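Local coordinates for putative aminomethyltransferase (Leptospirillum rubarum, PDB 3TTG), which is a putative aminomethyltransferase that probably binds folate and handles one-carbon units, as relatives of the glycine cleavage T-protein do, at residues T24-T29 with Y221-T226; A101-A106 with S160-L165; S147-L152 with G169-H174. All blocks are in the same frame, centred on the assembly; numbering follows the deposited sequence.

How the contacts relate
All three contacts fall in the folate-binding domain region. Contact 1 encloses the other two along the chain: it joins a loop before helix 29-34 to helix 218-227. Contacts 2 and 3 are interlocked, their segments coming in the order 101-106, 147-152, 160-165, 169-174. Their centres are about 12 Å apart, and they share a sheet in which strands 161-164 and 170-173 are antiparallel neighbours. Contact 2 joins that sheet to the one holding strand 99-103, and contact 3 joins it to helix 145-152. The two thus lie on the two faces of one sheet. Contact 1 lies farther off, its centre about 25 Å from that of contact 2 and about 22 Å from that of contact 3.

Contact 1 of 3, residues T24-T29 with Y221-T226; sequences TEVSDT and YLAYLT
Thr29 turns its methyl toward the helix and lays CG2 over the backbone at Ala223 and Tyr224. CG2 is 3.8 Å from Tyr224 N and 3.9 Å from Ala223 CB. Val26 comes to the same alanine with its CG1 branch, 3.7 Å from Ala223 CB. With chi1 at -66°, CG1 points away from the carbonyl carbon, which brings it to the alanine methyl. That methyl is thus touched by two side chains, one from the loop and one from the first residue of helix 29-34. A type I turn from Val26 to Thr29 puts both side chains against it; a bond from Thr29 N to Val26 O at 3.1 Å closes the turn. Thr29 O lies at the edge of the Tyr224 ring, near its plane, and that ring stacks with His33. The polar ends are held outside this patch: Thr29 OG1 hydrogen-bonds to Glu227 OE1, and Asp28 OD1 to Ser220 OG. No hydrogen bond links 24-29 directly to 221-226. The small alanine probably lets the turn come close. The touch is mainly of methyls on an alanine methyl and nearby backbone, so the fit probably rests on shape, while the flanking polar bonds are likely to fix the turn.

Contact 2 of 3, residues A101-A106 with S160-L165; sequences ALFPPA and SSFRML
The hydrophobic layer between two sheets of the folate-binding domain is bridged here by Phe162, which reaches over to Ala101 and Phe103. The ring of Phe162 is held out from its strand because CG is anti to the backbone N (chi1 -177°). Its far end does the touching. CZ lies 3.8 Å from Ala101 CB, and CE1 lies 3.8 Å from Phe103 CE2. CE1 is also 4.0 Å from Phe103 CZ. The two phenylalanine side chains cross at about a right angle, and the rings meet obliquely. Ala101 and Phe103 are two residues apart on strand 99-103, so both point to the same side. Beyond these atoms, Phe162 also meets Tyr170 with the rings nearly parallel, and it touches Phe96 and Leu172. Phe103 meets Phe191. Cutting Phe162 back to an alanine is likely to open a gap between the sheets, with Ala101 CB and the CE2 and CZ atoms of Phe103 losing their partner. A G1 beta bulge sets Ser160 and Ser161 together opposite Ile173 as strand 161-164 begins. Side chains from strands of two different sheets meet here across an apolar layer, an arrangement typical of sheets packed face to face.

Contact 3 of 3, residues S147-L152 with G169-H174; sequences SVLLSL and GYVLIH
Leu149 and Ile173 meet tip to tip, CD1 to CD1, at 3.4 Å. This is shorter than usual for two methyl groups, and the exact closeness is doubtful. The same Leu149 CD1 lies 4.3 Å from Val171 CG1, a looser touch. One methyl of the helix therefore faces two branched residues of the strand. Leu149 reaches them through an extended chain: CG is anti to the carbonyl carbon (chi1 -66°), and CD1 is anti to CA (chi2 170°). Ile173 also turns CG1 away from its carbonyl carbon, but bends at chi2 (-59°), which brings CD1 to the leucine. Val171 and Ile173 lie two residues apart on strand 170-173, so both face the helix. Next come the neighbours that close the patch. Leu149 also touches Leu190 and Phe157, Ile173 touches Ala188, and Val171 touches Leu165. Backbone hydrogen bonds set the strand in place: Val171 pairs with Arg163 and Ile173 with Ser161 on one side, while Tyr170 pairs with Phe191 and Leu172 with Asp189 on the other. Tyr170 and Leu172 point to the other face, toward the layer of contact 2. Helix 145-152 thus covers one face of the sheet with Leu149 pointing in, while Val148, Ser151 and Leu152 touch helix 197-211; strand 170-173 runs between strands 161-164 and 187-193, antiparallel to both.

Contact 1 of 3, residues T24-T29 with Y221-T226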
loop_
_atom_site.group_PDB
_atom_site.type_symbol
_atom_site.label_atom_id
_atom_site.label_comp_id
_atom_site.label_asym_id
_atom_site.label_seq_id
_atom_site.Cartn_x
_atom_site.Cartn_y
_atom_site.Cartn_z
ATOM N N THR A 24 9.792 23.069 -2.707
ATOM C CA THR A 24 10.437 23.024 -1.389
ATOM C C THR A 24 9.653 22.303 -0.318
ATOM O O THR A 24 10.284 21.779 0.594
ATOM C CB THR A 24 10.748 24.424 -0.887
ATOM O OG1 THR A 24 9.540 25.168 -0.858
ATOM C CG2 THR A 24 11.771 25.113 -1.730
ATOM N N GLU A 25 8.297 22.266 -0.399
ATOM C CA GLU A 25 7.525 21.581 0.657
ATOM C C GLU A 25 7.789 20.067 0.738
ATOM O O GLU A 25 7.621 19.521 1.817
ATOM C CB GLU A 25 6.035 21.819 0.500
ATOM C CG GLU A 25 5.646 23.267 0.784
ATOM C CD GLU A 25 6.189 23.864 2.076
ATOM O OE1 GLU A 25 5.585 23.598 3.140
ATOM O OE2 GLU A 25 7.244 24.547 2.033
ATOM N N VAL A 26 8.296 19.416 -0.327
ATOM C CA VAL A 26 8.607 17.957 -0.298
ATOM C C VAL A 26 10.059 17.669 -0.618
ATOM O O VAL A 26 10.396 16.514 -0.924
ATOM C CB VAL A 26 7.690 17.214 -1.279
ATOM C CG1 VAL A 26 6.252 17.303 -0.799
ATOM C CG2 VAL A 26 7.831 17.756 -2.702
ATOM N N SER A 27 10.940 18.703 -0.543
ATOM C CA SER A 27 12.366 18.516 -0.814
ATOM C C SER A 27 13.024 17.471 0.121
ATOM O O SER A 27 14.035 16.881 -0.249
ATOM C CB SER A 27 13.123 19.847 -0.692
ATOM O OG SER A 27 13.228 20.221 0.669
ATOM N N ASP A 28 12.494 17.288 1.328
ATOM C CA ASP A 28 13.087 16.337 2.272
ATOM C C ASP A 28 12.777 14.852 1.922
ATOM O O ASP A 28 13.340 13.990 2.585
ATOM C CB ASP A 28 12.698 16.639 3.724
ATOM C CG ASP A 28 11.220 16.644 3.993
ATOM O OD1 ASP A 28 10.444 16.550 3.016
ATOM O OD2 ASP A 28 10.835 16.967 5.134
ATOM N N THR A 29 12.001 14.524 0.840
ATOM C CA THR A 29 11.905 13.093 0.464
ATOM C C THR A 29 13.276 12.626 -0.019
ATOM O O THR A 29 13.629 11.458 0.135
ATOM C CB THR A 29 10.840 12.830 -0.574
ATOM O OG1 THR A 29 11.240 13.364 -1.839
ATOM C CG2 THR A 29 9.455 13.308 -0.131
ATOM N N TYR A 221 5.604 12.280 3.443
ATOM C CA TYR A 221 5.396 10.820 3.439
ATOM C C TYR A 221 4.598 10.383 2.156
ATOM O O TYR A 221 5.034 9.504 1.407
ATOM C CB TYR A 221 4.682 10.391 4.715
ATOM C CG TYR A 221 4.336 8.903 4.717
ATOM C CD1 TYR A 221 5.341 7.929 4.758
ATOM C CD2 TYR A 221 3.025 8.474 4.572
ATOM C CE1 TYR A 221 5.032 6.570 4.736
ATOM C CE2 TYR A 221 2.704 7.121 4.552
ATOM C CZ TYR A 221 3.710 6.176 4.637
ATOM O OH TYR A 221 3.346 4.865 4.677
ATOM N N LEU A 222 3.495 11.051 1.869
ATOM C CA LEU A 222 2.699 10.780 0.666
ATOM C C LEU A 222 3.482 11.060 -0.636
ATOM O O LEU A 222 3.323 10.293 -1.582
ATOM C CB LEU A 222 1.367 11.558 0.655
ATOM C CG LEU A 222 0.135 10.736 0.862
ATOM C CD1 LEU A 222 -0.113 9.799 -0.376
ATOM C CD2 LEU A 222 0.225 9.856 2.146
ATOM N N ALA A 223 4.288 12.157 -0.701
ATOM C CA ALA A 223 5.131 12.450 -1.848
ATOM C C ALA A 223 6.118 11.294 -2.065
ATOM O O ALA A 223 6.277 10.810 -3.202
ATOM C CB ALA A 223 5.853 13.768 -1.636
ATOM N N TYR A 224 6.736 10.812 -0.964
ATOM C CA TYR A 224 7.669 9.710 -1.030
ATOM C C TYR A 224 6.974 8.464 -1.641
ATOM O O TYR A 224 7.504 7.849 -2.586
ATOM C CB TYR A 224 8.257 9.398 0.382
ATOM C CG TYR A 224 9.157 8.188 0.352
ATOM C CD1 TYR A 224 10.534 8.322 0.259
ATOM C CD2 TYR A 224 8.632 6.906 0.439
ATOM C CE1 TYR A 224 11.368 7.199 0.185
ATOM C CE2 TYR A 224 9.452 5.779 0.364
ATOM C CZ TYR A 224 10.821 5.930 0.218
ATOM O OH TYR A 224 11.643 4.822 0.197
ATOM N N LEU A 225 5.802 8.093 -1.110
ATOM C CA LEU A 225 5.076 6.920 -1.645
ATOM C C LEU A 225 4.687 7.119 -3.113
ATOM O O LEU A 225 4.750 6.171 -3.926
ATOM C CB LEU A 225 3.811 6.588 -0.842
ATOM C CG LEU A 225 4.003 6.176 0.613
ATOM C CD1 LEU A 225 2.652 5.947 1.252
ATOM C CD2 LEU A 225 4.929 4.986 0.760
ATOM N N THR A 226 4.293 8.346 -3.471
ATOM C CA THR A 226 3.910 8.609 -4.900
ATOM C C THR A 226 5.154 8.535 -5.798
ATOM O O THR A 226 5.068 7.979 -6.911
ATOM C CB THR A 226 3.183 9.949 -5.043
ATOM O OG1 THR A 226 2.155 9.944 -4.023
ATOM C CG2 THR A 226 2.526 10.113 -6.450
#

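Contact 2 of 3, residues A101-A106 with S160-L165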
loop_
_atom_site.group_PDB
_atom_site.type_symbol
_atom_site.label_atom_id
_atom_site.label_comp_id
_atom_site.label_asym_id
_atom_site.label_seq_id
_atom_site.Cartn_x
_atom_site.Cartn_y
_atom_site.Cartn_z
ATOM N N ALA A 101 -2.658 -12.545 12.040
ATOM C CA ALA A 101 -2.733 -11.077 12.236
ATOM C C ALA A 101 -3.060 -10.408 10.917
ATOM O O ALA A 101 -2.429 -10.724 9.937
ATOM C CB ALA A 101 -1.410 -10.554 12.769
ATOM N N LEU A 102 -4.049 -9.530 10.879
ATOM C CA LEU A 102 -4.474 -8.837 9.692
ATOM C C LEU A 102 -4.415 -7.385 9.952
ATOM O O LEU A 102 -4.956 -6.895 10.966
ATOM C CB LEU A 102 -5.934 -9.232 9.260
ATOM C CG LEU A 102 -6.182 -10.700 9.000
ATOM C CD1 LEU A 102 -7.680 -10.991 8.854
ATOM C CD2 LEU A 102 -5.416 -11.177 7.770
ATOM N N PHE A 103 -3.844 -6.670 9.001
ATOM C CA PHE A 103 -3.723 -5.191 9.088
ATOM C C PHE A 103 -4.422 -4.564 7.881
ATOM O O PHE A 103 -3.799 -4.339 6.829
ATOM C CB PHE A 103 -2.283 -4.757 9.190
ATOM C CG PHE A 103 -1.611 -5.417 10.369
ATOM C CD1 PHE A 103 -1.464 -4.744 11.568
ATOM C CD2 PHE A 103 -1.036 -6.675 10.248
ATOM C CE1 PHE A 103 -0.866 -5.361 12.664
ATOM C CE2 PHE A 103 -0.369 -7.264 11.318
ATOM C CZ PHE A 103 -0.352 -6.632 12.547
ATOM N N PRO A 104 -5.740 -4.306 8.014
ATOM C CA PRO A 104 -6.493 -3.658 6.928
ATOM C C PRO A 104 -6.193 -2.151 6.863
ATOM O O PRO A 104 -5.349 -1.676 7.604
ATOM C CB PRO A 104 -7.926 -3.949 7.318
ATOM C CG PRO A 104 -7.893 -3.811 8.794
ATOM C CD PRO A 104 -6.621 -4.520 9.181
ATOM N N PRO A 105 -6.775 -1.417 5.918
ATOM C CA PRO A 105 -6.432 -0.001 5.792
ATOM C C PRO A 105 -6.854 0.853 6.976
ATOM O O PRO A 105 -7.872 0.588 7.606
ATOM C CB PRO A 105 -7.224 0.443 4.537
ATOM C CG PRO A 105 -7.526 -0.829 3.783
ATOM C CD PRO A 105 -7.701 -1.854 4.825
ATOM N N ALA A 106 -6.137 1.955 7.199
ATOM C CA ALA A 106 -6.510 2.938 8.218
ATOM C C ALA A 106 -7.964 3.344 8.083
ATOM O O ALA A 106 -8.445 3.545 6.985
ATOM C CB ALA A 106 -5.591 4.194 8.095
ATOM N N SER A 160 9.518 -8.909 3.365
ATOM C CA SER A 160 8.380 -9.834 3.490
ATOM C C SER A 160 8.406 -10.590 4.831
ATOM O O SER A 160 8.258 -11.810 4.844
ATOM C CB SER A 160 8.368 -10.850 2.338
ATOM O OG SER A 160 8.433 -10.224 1.075
ATOM N N SER A 161 8.587 -9.881 5.954
ATOM C CA SER A 161 8.648 -10.567 7.241
ATOM C C SER A 161 7.704 -9.974 8.220
ATOM O O SER A 161 7.327 -8.795 8.132
ATOM C CB SER A 161 10.067 -10.585 7.825
ATOM O OG SER A 161 10.519 -9.282 8.134
ATOM N N PHE A 162 7.316 -10.808 9.168
ATOM C CA PHE A 162 6.381 -10.484 10.257
ATOM C C PHE A 162 6.980 -11.001 11.526
ATOM O O PHE A 162 7.138 -12.225 11.662
ATOM C CB PHE A 162 5.001 -11.141 10.045
ATOM C CG PHE A 162 4.014 -10.758 11.122
ATOM C CD1 PHE A 162 3.678 -9.434 11.331
ATOM C CD2 PHE A 162 3.539 -11.709 12.029
ATOM C CE1 PHE A 162 2.840 -9.070 12.362
ATOM C CE2 PHE A 162 2.674 -11.339 13.048
ATOM C CZ PHE A 162 2.312 -10.026 13.191
ATOM N N ARG A 163 7.333 -10.113 12.437
ATOM C CA ARG A 163 8.006 -10.520 13.676
ATOM C C ARG A 163 7.304 -9.971 14.903
ATOM O O ARG A 163 6.863 -8.822 14.868
ATOM C CB ARG A 163 9.450 -9.981 13.697
ATOM C CG ARG A 163 10.235 -9.891 12.366
ATOM C CD ARG A 163 11.222 -11.025 12.131
ATOM N NE ARG A 163 12.247 -11.075 13.184
ATOM C CZ ARG A 163 13.204 -11.994 13.285
ATOM N NH1 ARG A 163 14.070 -11.952 14.291
ATOM N NH2 ARG A 163 13.312 -12.961 12.374
HETATM N N MSE A 164 7.263 -10.751 16.010
HETATM C CA MSE A 164 6.787 -10.222 17.283
HETATM C C MSE A 164 8.016 -9.734 18.023
HETATM O O MSE A 164 9.059 -10.369 17.950
HETATM C CB MSE A 164 6.006 -11.245 18.100
HETATM C CG MSE A 164 5.235 -10.596 19.257
HETATM SE SE MSE A 164 4.159 -11.858 20.243
HETATM C CE MSE A 164 3.560 -10.633 21.617
ATOM N N LEU A 165 7.954 -8.532 18.574
ATOM C CA LEU A 165 9.058 -7.941 19.324
ATOM C C LEU A 165 9.065 -8.587 20.747
ATOM O O LEU A 165 8.007 -8.972 21.263
ATOM C CB LEU A 165 8.921 -6.405 19.381
ATOM C CG LEU A 165 9.008 -5.696 18.054
ATOM C CD1 LEU A 165 8.581 -4.243 18.162
ATOM C CD2 LEU A 165 10.404 -5.813 17.476
#

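Contact 3 of 3, residues S147-L152 with G169-H174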
loop_
_atom_site.group_PDB
_atom_site.type_symbol
_atom_site.label_atom_id
_atom_site.label_comp_id
_atom_site.label_asym_id
_atom_site.label_seq_id
_atom_site.Cartn_x
_atom_site.Cartn_y
_atom_site.Cartn_z
ATOM N N SER A 147 18.882 -1.010 9.222
ATOM C CA SER A 147 19.880 -0.543 10.205
ATOM C C SER A 147 19.201 0.151 11.383
ATOM O O SER A 147 19.650 0.003 12.513
ATOM C CB SER A 147 20.916 0.394 9.566
ATOM O OG SER A 147 20.498 1.751 9.512
ATOM N N VAL A 148 18.100 0.868 11.131
ATOM C CA VAL A 148 17.364 1.548 12.203
ATOM C C VAL A 148 16.706 0.480 13.071
ATOM O O VAL A 148 16.745 0.593 14.288
ATOM C CB VAL A 148 16.307 2.543 11.652
ATOM C CG1 VAL A 148 15.483 3.150 12.784
ATOM C CG2 VAL A 148 16.944 3.634 10.786
ATOM N N LEU A 149 16.127 -0.584 12.453
ATOM C CA LEU A 149 15.479 -1.651 13.242
ATOM C C LEU A 149 16.530 -2.398 14.097
ATOM O O LEU A 149 16.313 -2.620 15.290
ATOM C CB LEU A 149 14.759 -2.644 12.319
ATOM C CG LEU A 149 13.579 -2.051 11.582
ATOM C CD1 LEU A 149 13.105 -2.986 10.547
ATOM C CD2 LEU A 149 12.501 -1.621 12.538
ATOM N N LEU A 150 17.669 -2.739 13.479
ATOM C CA LEU A 150 18.783 -3.413 14.163
ATOM C C LEU A 150 19.315 -2.616 15.333
ATOM O O LEU A 150 19.865 -3.211 16.240
ATOM C CB LEU A 150 19.934 -3.706 13.209
ATOM C CG LEU A 150 19.672 -4.778 12.181
ATOM C CD1 LEU A 150 20.687 -4.721 11.095
ATOM C CD2 LEU A 150 19.652 -6.170 12.819
ATOM N N SER A 151 19.185 -1.289 15.310
ATOM C CA SER A 151 19.606 -0.441 16.407
ATOM C C SER A 151 18.604 -0.518 17.545
ATOM O O SER A 151 19.015 -0.694 18.685
ATOM C CB SER A 151 19.766 1.000 15.943
ATOM O OG SER A 151 20.349 1.790 16.966
ATOM N N LEU A 152 17.300 -0.398 17.264
ATOM C CA LEU A 152 16.304 -0.473 18.337
ATOM C C LEU A 152 16.137 -1.884 18.918
ATOM O O LEU A 152 15.802 -2.009 20.095
ATOM C CB LEU A 152 14.911 -0.040 17.861
ATOM C CG LEU A 152 14.626 1.413 17.515
ATOM C CD1 LEU A 152 13.247 1.523 16.838
ATOM C CD2 LEU A 152 14.632 2.302 18.751
ATOM N N GLY A 169 4.341 -6.226 20.764
ATOM C CA GLY A 169 4.300 -5.448 19.529
ATOM C C GLY A 169 4.884 -6.209 18.354
ATOM O O GLY A 169 5.329 -7.346 18.493
ATOM N N TYR A 170 4.825 -5.617 17.185
ATOM C CA TYR A 170 5.142 -6.347 15.954
ATOM C C TYR A 170 5.874 -5.499 14.949
ATOM O O TYR A 170 5.686 -4.281 14.898
ATOM C CB TYR A 170 3.824 -6.851 15.269
ATOM C CG TYR A 170 2.937 -7.705 16.137
ATOM C CD1 TYR A 170 3.113 -9.085 16.199
ATOM C CD2 TYR A 170 2.006 -7.133 16.995
ATOM C CE1 TYR A 170 2.347 -9.877 17.050
ATOM C CE2 TYR A 170 1.247 -7.917 17.868
ATOM C CZ TYR A 170 1.440 -9.287 17.910
ATOM O OH TYR A 170 0.716 -10.088 18.763
ATOM N N VAL A 171 6.603 -6.149 14.054
ATOM C CA VAL A 171 7.219 -5.431 12.948
ATOM C C VAL A 171 6.816 -6.118 11.670
ATOM O O VAL A 171 6.986 -7.331 11.536
ATOM C CB VAL A 171 8.757 -5.294 13.029
ATOM C CG1 VAL A 171 9.277 -4.400 11.899
ATOM C CG2 VAL A 171 9.172 -4.716 14.358
ATOM N N LEU A 172 6.338 -5.339 10.728
ATOM C CA LEU A 172 6.012 -5.754 9.375
ATOM C C LEU A 172 7.079 -5.180 8.457
ATOM O O LEU A 172 7.183 -3.931 8.364
ATOM C CB LEU A 172 4.650 -5.226 8.907
ATOM C CG LEU A 172 3.334 -5.776 9.525
ATOM C CD1 LEU A 172 3.325 -5.632 11.038
ATOM C CD2 LEU A 172 2.136 -5.035 8.961
ATOM N N ILE A 173 7.793 -6.027 7.716
ATOM C CA ILE A 173 8.703 -5.538 6.683
ATOM C C ILE A 173 8.052 -5.928 5.398
ATOM O O ILE A 173 7.894 -7.117 5.135
ATOM C CB ILE A 173 10.151 -6.003 6.749
ATOM C CG1 ILE A 173 10.774 -5.884 8.138
ATOM C CG2 ILE A 173 10.983 -5.262 5.703
ATOM C CD1 ILE A 173 10.815 -4.622 8.694
ATOM N N HIS A 174 7.658 -4.957 4.612
ATOM C CA HIS A 174 6.957 -5.243 3.366
ATOM C C HIS A 174 7.852 -5.996 2.379
ATOM O O HIS A 174 9.087 -5.823 2.366
ATOM C CB HIS A 174 6.511 -3.934 2.666
ATOM C CG HIS A 174 5.476 -3.099 3.354
ATOM N ND1 HIS A 174 4.713 -2.195 2.651
ATOM C CD2 HIS A 174 5.178 -2.977 4.670
ATOM C CE1 HIS A 174 3.982 -1.548 3.555
ATOM N NE2 HIS A 174 4.215 -2.000 4.771
#